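Mitogen-activated protein kinase (Leishmania major, PDB 3UIB) probably acts as an ATP-dependent serine/threonine protein kinase of the MAP kinase family, and is seen here bound to the pyridinyl-imidazole inhibitor SB203580. Local coordinates at residues P48-R53 with L111-M116; N90-R95 with D172-D177. One frame throughout, in Å; residues are numbered along the deposited sequence.

Contact 1 (P48-R53 with L111-M116). With SB2 (4-[5-(4-fluoro-phenyl)-2-(4-methanesulfinyl-phenyl)-3H-imidazol-4-yl]-pyridine), chain B.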
loop_
_atom_site.group_PDB
_atom_site.type_symbol
_atom_site.label_atom_id
_atom_site.label_comp_id
_atom_site.label_asym_id
_atom_site.label_seq_id
_atom_site.Cartn_x
_atom_site.Cartn_y
_atom_site.Cartn_z
ATOM N N PRO A 48 -19.030 -12.956 -9.191
ATOM C CA PRO A 48 -17.749 -12.723 -9.882
ATOM C C PRO A 48 -16.580 -12.670 -8.897
ATOM O O PRO A 48 -16.551 -11.822 -8.003
ATOM C CB PRO A 48 -17.969 -11.407 -10.634
ATOM C CG PRO A 48 -19.127 -10.746 -9.964
ATOM C CD PRO A 48 -19.780 -11.697 -9.003
ATOM N N VAL A 49 -15.639 -13.615 -9.042
ATOM C CA VAL A 49 -14.476 -13.773 -8.161
ATOM C C VAL A 49 -13.127 -13.673 -8.890
ATOM O O VAL A 49 -13.085 -13.647 -10.121
ATOM C CB VAL A 49 -14.570 -15.054 -7.278
ATOM C CG1 VAL A 49 -15.633 -14.910 -6.192
ATOM C CG2 VAL A 49 -14.799 -16.316 -8.113
ATOM N N ALA A 50 -12.027 -13.600 -8.111
ATOM C CA ALA A 50 -10.647 -13.538 -8.591
ATOM C C ALA A 50 -9.861 -14.706 -7.991
ATOM O O ALA A 50 -9.772 -14.829 -6.766
ATOM C CB ALA A 50 -10.010 -12.215 -8.196
ATOM N N ILE A 51 -9.329 -15.585 -8.858
ATOM C CA ILE A 51 -8.580 -16.765 -8.428
ATOM C C ILE A 51 -7.092 -16.619 -8.759
ATOM O O ILE A 51 -6.731 -16.410 -9.919
ATOM C CB ILE A 51 -9.201 -18.108 -8.930
ATOM C CG1 ILE A 51 -10.730 -18.154 -8.723
ATOM C CG2 ILE A 51 -8.544 -19.312 -8.255
ATOM C CD1 ILE A 51 -11.528 -18.051 -9.992
ATOM N N LYS A 52 -6.241 -16.712 -7.722
ATOM C CA LYS A 52 -4.783 -16.606 -7.822
ATOM C C LYS A 52 -4.166 -17.998 -7.673
ATOM O O LYS A 52 -4.483 -18.713 -6.720
ATOM C CB LYS A 52 -4.248 -15.645 -6.741
ATOM C CG LYS A 52 -2.771 -15.260 -6.866
ATOM C CD LYS A 52 -2.340 -14.360 -5.707
ATOM C CE LYS A 52 -0.873 -14.480 -5.374
ATOM N NZ LYS A 52 -0.506 -13.627 -4.216
ATOM N N ARG A 53 -3.303 -18.381 -8.626
ATOM C CA ARG A 53 -2.626 -19.677 -8.611
ATOM C C ARG A 53 -1.120 -19.513 -8.404
ATOM O O ARG A 53 -0.448 -18.844 -9.196
ATOM C CB ARG A 53 -2.930 -20.475 -9.885
ATOM N N LEU A 111 -6.086 -19.372 -4.502
ATOM C CA LEU A 111 -6.649 -18.373 -3.587
ATOM C C LEU A 111 -7.801 -17.627 -4.224
ATOM O O LEU A 111 -7.673 -17.168 -5.356
ATOM C CB LEU A 111 -5.582 -17.386 -3.091
ATOM C CG LEU A 111 -4.615 -17.868 -2.014
ATOM C CD1 LEU A 111 -3.572 -16.813 -1.714
ATOM C CD2 LEU A 111 -5.341 -18.269 -0.734
ATOM N N VAL A 112 -8.932 -17.509 -3.501
ATOM C CA VAL A 112 -10.138 -16.845 -4.007
ATOM C C VAL A 112 -10.548 -15.632 -3.147
ATOM O O VAL A 112 -10.625 -15.740 -1.924
ATOM C CB VAL A 112 -11.317 -17.853 -4.215
ATOM C CG1 VAL A 112 -12.523 -17.189 -4.876
ATOM C CG2 VAL A 112 -10.882 -19.072 -5.025
ATOM N N THR A 113 -10.793 -14.482 -3.813
ATOM C CA THR A 113 -11.272 -13.200 -3.257
ATOM C C THR A 113 -12.333 -12.648 -4.236
ATOM O O THR A 113 -12.582 -13.276 -5.268
ATOM C CB THR A 113 -10.122 -12.164 -3.101
ATOM O OG1 THR A 113 -9.527 -11.899 -4.372
ATOM C CG2 THR A 113 -9.065 -12.575 -2.081
ATOM N N GLU A 114 -12.936 -11.477 -3.934
ATOM C CA GLU A 114 -13.898 -10.827 -4.830
ATOM C C GLU A 114 -13.125 -10.243 -6.019
ATOM O O GLU A 114 -11.969 -9.839 -5.848
ATOM C CB GLU A 114 -14.635 -9.691 -4.104
ATOM C CG GLU A 114 -15.817 -10.124 -3.256
ATOM C CD GLU A 114 -16.535 -8.975 -2.571
ATOM O OE1 GLU A 114 -17.193 -8.176 -3.276
ATOM O OE2 GLU A 114 -16.433 -8.868 -1.327
ATOM N N LEU A 115 -13.743 -10.196 -7.212
ATOM C CA LEU A 115 -13.076 -9.634 -8.385
ATOM C C LEU A 115 -13.193 -8.117 -8.385
ATOM O O LEU A 115 -14.300 -7.581 -8.285
ATOM C CB LEU A 115 -13.604 -10.233 -9.700
ATOM C CG LEU A 115 -12.906 -9.779 -10.994
ATOM C CD1 LEU A 115 -11.505 -10.378 -11.124
ATOM C CD2 LEU A 115 -13.745 -10.122 -12.215
ATOM N N MET A 116 -12.041 -7.432 -8.484
ATOM C CA MET A 116 -11.977 -5.973 -8.497
ATOM C C MET A 116 -11.870 -5.480 -9.930
ATOM O O MET A 116 -10.952 -5.884 -10.649
ATOM C CB MET A 116 -10.810 -5.450 -7.634
ATOM C CG MET A 116 -10.791 -5.990 -6.204
ATOM S SD MET A 116 -12.326 -5.760 -5.279
ATOM C CE MET A 116 -12.180 -4.087 -4.851
HETATM O O2 SB2 B . 2.359 -5.719 -8.837
HETATM C C1 SB2 B . 2.283 -4.726 -6.050
HETATM S S1 SB2 B . 1.464 -4.682 -7.671
HETATM C CA1 SB2 B . -0.940 -7.624 -6.286
HETATM C CA2 SB2 B . 0.167 -6.806 -6.510
HETATM C CA3 SB2 B . 0.067 -5.721 -7.382
HETATM C CA4 SB2 B . -1.146 -5.458 -8.030
HETATM C CA5 SB2 B . -2.255 -6.277 -7.806
HETATM C CA6 SB2 B . -2.152 -7.367 -6.935
HETATM N NB1 SB2 B . -9.375 -8.643 -8.128
HETATM C CB2 SB2 B . -9.105 -9.064 -6.880
HETATM C CB3 SB2 B . -7.787 -9.166 -6.430
HETATM C CB4 SB2 B . -6.739 -8.829 -7.287
HETATM C CB5 SB2 B . -7.044 -8.394 -8.580
HETATM C CB6 SB2 B . -8.384 -8.310 -8.977
HETATM N NC1 SB2 B . -4.484 -7.972 -7.224
HETATM C CC2 SB2 B . -3.302 -8.276 -6.653
HETATM N NC3 SB2 B . -3.342 -9.384 -5.878
HETATM C CC4 SB2 B . -4.594 -9.871 -5.926
HETATM C CC5 SB2 B . -5.327 -8.930 -6.811
HETATM C CD1 SB2 B . -5.964 -11.990 -5.783
HETATM C CD2 SB2 B . -6.392 -13.099 -5.044
HETATM C CD3 SB2 B . -5.939 -13.288 -3.731
HETATM C CD4 SB2 B . -5.051 -12.379 -3.156
HETATM C CD5 SB2 B . -4.627 -11.274 -3.891
HETATM C CD6 SB2 B . -5.082 -11.076 -5.198
HETATM F FD3 SB2 B . -6.346 -14.347 -3.014
#
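Ala-50 and Thr-113 form an antiparallel hydrogen-bonded pair: Ala-50 N to Thr-113 O is 2.9 Å, and Thr-113 N to Ala-50 O is 3.1 Å. Lys-52 and Leu-111 repeat the pattern, with Lys-52 N 2.8 Å from Leu-111 O. Just past the end of strand 110-114, a weak bond from Leu-115 N to Pro-48 O extends the ladder into the hinge.

On the face away from the inhibitor, Ile-51 and Val-112 lie side by side, Ile-51 CG1 3.8 Å from Val-112 CG2. On the other face Ala-50, Lys-52, Leu-111 and Thr-113 line the SB203580 pocket. Met-116 N donates to the pyridine nitrogen NB1 at 2.9 Å (161° at the hydrogen), and Ala-50 CB lies against the same ring, 3.5 Å from CB2. With OG1 between its backbone N and carbonyl carbon (chi1 60°), Thr-113, the gatekeeper, sets OG1 over one face of the fluorophenyl ring, nearest CD2, and CG2 over the same face toward the fluorine.

Farther out, Lys-52 runs extended past that ring to a salt bridge with Glu-79 of helix 70-85, the lysine-glutamate pair of protein kinases.

Strand pairing thus sets the pocket wall, while one N-H anchors the inhibitor, consistent with the hinge N-H that receives the adenine of ATP in protein kinases.

Contact 2 (N90-R95 with D172-D177). With SB2 (4-[5-(4-fluoro-phenyl)-2-(4-methanesulfinyl-phenyl)-3H-imidazol-4-yl]-pyridine), chain B.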
loop_
_atom_site.group_PDB
_atom_site.type_symbol
_atom_site.label_atom_id
_atom_site.label_comp_id
_atom_site.label_asym_id
_atom_site.label_seq_id
_atom_site.Cartn_x
_atom_site.Cartn_y
_atom_site.Cartn_z
ATOM N N ASN A 90 -12.353 -1.794 3.400
ATOM C CA ASN A 90 -11.196 -1.205 2.708
ATOM C C ASN A 90 -9.954 -2.116 2.607
ATOM O O ASN A 90 -8.926 -1.692 2.071
ATOM C CB ASN A 90 -10.826 0.151 3.325
ATOM C CG ASN A 90 -11.884 1.201 3.159
ATOM O OD1 ASN A 90 -12.295 1.842 4.124
ATOM N ND2 ASN A 90 -12.339 1.413 1.932
ATOM N N ILE A 91 -10.049 -3.353 3.116
ATOM C CA ILE A 91 -8.957 -4.335 3.106
ATOM C C ILE A 91 -9.437 -5.617 2.435
ATOM O O ILE A 91 -10.484 -6.152 2.816
ATOM C CB ILE A 91 -8.409 -4.576 4.553
ATOM C CG1 ILE A 91 -7.842 -3.287 5.209
ATOM C CG2 ILE A 91 -7.410 -5.729 4.611
ATOM C CD1 ILE A 91 -6.627 -2.619 4.491
ATOM N N LEU A 92 -8.661 -6.114 1.447
ATOM C CA LEU A 92 -8.983 -7.332 0.693
ATOM C C LEU A 92 -9.039 -8.581 1.588
ATOM O O LEU A 92 -8.120 -8.845 2.366
ATOM C CB LEU A 92 -8.006 -7.516 -0.495
ATOM C CG LEU A 92 -8.439 -8.484 -1.617
ATOM C CD1 LEU A 92 -9.337 -7.798 -2.627
ATOM C CD2 LEU A 92 -7.232 -9.051 -2.337
ATOM N N GLY A 93 -10.145 -9.305 1.483
ATOM C CA GLY A 93 -10.388 -10.514 2.259
ATOM C C GLY A 93 -10.657 -11.734 1.411
ATOM O O GLY A 93 -11.237 -11.625 0.325
ATOM N N LEU A 94 -10.246 -12.910 1.913
ATOM C CA LEU A 94 -10.447 -14.186 1.232
ATOM C C LEU A 94 -11.921 -14.576 1.198
ATOM O O LEU A 94 -12.646 -14.337 2.167
ATOM C CB LEU A 94 -9.627 -15.305 1.899
ATOM C CG LEU A 94 -8.132 -15.349 1.594
ATOM C CD1 LEU A 94 -7.435 -16.355 2.475
ATOM C CD2 LEU A 94 -7.869 -15.687 0.137
ATOM N N ARG A 95 -12.360 -15.156 0.069
ATOM C CA ARG A 95 -13.728 -15.630 -0.139
ATOM C C ARG A 95 -13.746 -17.166 -0.096
ATOM O O ARG A 95 -14.797 -17.765 0.142
ATOM C CB ARG A 95 -14.286 -15.105 -1.472
ATOM N N ASP A 172 -15.851 1.691 -4.807
ATOM C CA ASP A 172 -15.121 1.816 -3.542
ATOM C C ASP A 172 -13.722 1.180 -3.506
ATOM O O ASP A 172 -13.475 0.173 -4.177
ATOM C CB ASP A 172 -15.999 1.428 -2.345
ATOM C CG ASP A 172 -17.080 2.456 -2.047
ATOM O OD1 ASP A 172 -17.834 2.819 -2.980
ATOM O OD2 ASP A 172 -17.171 2.900 -0.883
ATOM N N ILE A 173 -12.801 1.798 -2.725
ATOM C CA ILE A 173 -11.396 1.406 -2.589
ATOM C C ILE A 173 -11.079 0.232 -1.644
ATOM O O ILE A 173 -11.642 0.129 -0.554
ATOM C CB ILE A 173 -10.499 2.662 -2.415
ATOM C CG1 ILE A 173 -9.944 3.084 -3.784
ATOM C CG2 ILE A 173 -9.379 2.494 -1.349
ATOM C CD1 ILE A 173 -9.371 4.444 -3.859
ATOM N N THR A 174 -10.151 -0.640 -2.082
ATOM C CA THR A 174 -9.682 -1.822 -1.357
ATOM C C THR A 174 -8.161 -1.935 -1.508
ATOM O O THR A 174 -7.637 -1.704 -2.599
ATOM C CB THR A 174 -10.425 -3.061 -1.865
ATOM O OG1 THR A 174 -11.822 -2.858 -1.684
ATOM C CG2 THR A 174 -10.031 -4.323 -1.155
ATOM N N ILE A 175 -7.466 -2.289 -0.414
ATOM C CA ILE A 175 -6.012 -2.437 -0.370
ATOM C C ILE A 175 -5.603 -3.918 -0.305
ATOM O O ILE A 175 -6.185 -4.693 0.459
ATOM C CB ILE A 175 -5.421 -1.605 0.812
ATOM C CG1 ILE A 175 -5.675 -0.092 0.622
ATOM C CG2 ILE A 175 -3.928 -1.885 1.021
ATOM C CD1 ILE A 175 -5.422 0.766 1.868
ATOM N N CYS A 176 -4.591 -4.291 -1.107
ATOM C CA CYS A 176 -3.982 -5.623 -1.152
ATOM C C CYS A 176 -2.453 -5.461 -1.150
ATOM O O CYS A 176 -1.968 -4.332 -1.097
ATOM C CB CYS A 176 -4.468 -6.408 -2.370
ATOM S SG CYS A 176 -3.886 -5.758 -3.959
ATOM N N ASP A 177 -1.700 -6.581 -1.213
ATOM C CA ASP A 177 -0.232 -6.623 -1.259
ATOM C C ASP A 177 0.457 -5.992 -0.014
ATOM O O ASP A 177 1.508 -5.349 -0.141
ATOM C CB ASP A 177 0.297 -6.053 -2.606
ATOM C CG ASP A 177 1.538 -6.730 -3.153
ATOM O OD1 ASP A 177 1.411 -7.850 -3.699
ATOM O OD2 ASP A 177 2.627 -6.111 -3.096
HETATM O O2 SB2 B . 2.359 -5.719 -8.837
HETATM C C1 SB2 B . 2.283 -4.726 -6.050
HETATM S S1 SB2 B . 1.464 -4.682 -7.671
HETATM C CA1 SB2 B . -0.940 -7.624 -6.286
HETATM C CA2 SB2 B . 0.167 -6.806 -6.510
HETATM C CA3 SB2 B . 0.067 -5.721 -7.382
HETATM C CA4 SB2 B . -1.146 -5.458 -8.030
HETATM C CA5 SB2 B . -2.255 -6.277 -7.806
HETATM C CA6 SB2 B . -2.152 -7.367 -6.935
HETATM N NB1 SB2 B . -9.375 -8.643 -8.128
HETATM C CB2 SB2 B . -9.105 -9.064 -6.880
HETATM C CB3 SB2 B . -7.787 -9.166 -6.430
HETATM C CB4 SB2 B . -6.739 -8.829 -7.287
HETATM C CB5 SB2 B . -7.044 -8.394 -8.580
HETATM C CB6 SB2 B . -8.384 -8.310 -8.977
HETATM N NC1 SB2 B . -4.484 -7.972 -7.224
HETATM C CC2 SB2 B . -3.302 -8.276 -6.653
HETATM N NC3 SB2 B . -3.342 -9.384 -5.878
HETATM C CC4 SB2 B . -4.594 -9.871 -5.926
HETATM C CC5 SB2 B . -5.327 -8.930 -6.811
HETATM C CD1 SB2 B . -5.964 -11.990 -5.783
HETATM C CD2 SB2 B . -6.392 -13.099 -5.044
HETATM C CD3 SB2 B . -5.939 -13.288 -3.731
HETATM C CD4 SB2 B . -5.051 -12.379 -3.156
HETATM C CD5 SB2 B . -4.627 -11.274 -3.891
HETATM C CD6 SB2 B . -5.082 -11.076 -5.198
HETATM F FD3 SB2 B . -6.346 -14.347 -3.014
#
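Leu-92 and Ile-175 are joined by the straightest backbone bond of this contact, Leu-92 N to Ile-175 O at 3.0 Å with 171° at the hydrogen. A second runs the other way, Ile-175 N to Asn-90 O at 2.9 Å, but here the donor stands 41° above the carbonyl plane. Together they flank Ile-91 and make a single bridge between the loop after helix 70-85 and the edge strand 173-175.

The polar side-chain link is Asn-90. Its ND2 gives a hydrogen bond to Ile-173 O at 2.9 Å, with that oxygen lying in the amide plane, and another to His-142 ND1 on helix 133-153. Two acceptors on one nitrogen fix the rotation of the buried amide.

Apolar contact centres on Leu-92, whose chi1 of -162° swings CG away from its own nitrogen and over the strand. CD1 meets Thr-174 CG2 at 3.8 Å, the two side chains crossing at about a right angle. CD2 reaches both Cys-176 CB and the fluorophenyl carbon CD5 of the inhibitor. Behind, Ile-91 CD1 touches Ile-175 CB at 4.0 Å.

Ligand contacts continue along both segments: Cys-176 SG lies 3.7 Å from the imidazole carbon CC2, and Leu-94 CD2 3.7 Å from the fluorine FD3. Asp-177, the aspartate of the DFG-like motif, approaches the methanesulfinylphenyl ring, its OD1 3.2 Å from CA2. His-157, the histidine of the HRD motif, is hydrogen-bonded through NE2 to Cys-176 O and so ties the catalytic-loop region to the residue before that aspartate.

Backbone bonds and an amide whose nitrogen donates two hydrogen bonds therefore hold the segments in register. Leu-92, Leu-94 and Cys-176 give the fluorophenyl group and imidazole apolar contacts, while the Asp-177 carboxylate meets the methanesulfinylphenyl end.

Overall arrangement
From the N terminus, strand 48-53 comes first, followed by helix 70-85, the loop 90-95, strand 110-114 and, much later, strand 173-175. Contact 1 closes the loop from 48-53 to 111-116, which contains helix 70-85 and, after it, the segment 90-95; contact 2 starts inside that loop and ends beyond it, at 172-177, so the two cross rather than nest. Their centres are about 11 Å apart. They meet directly where Arg-95 N lies 2.7 Å from Val-112 O, a probable hydrogen bond. Contact 1 pairs two neighbouring strands of the N-lobe sheet and runs into the hinge, contact 2 joins the N-lobe loop to the C-lobe, and both line the SB203580 pocket between the lobes.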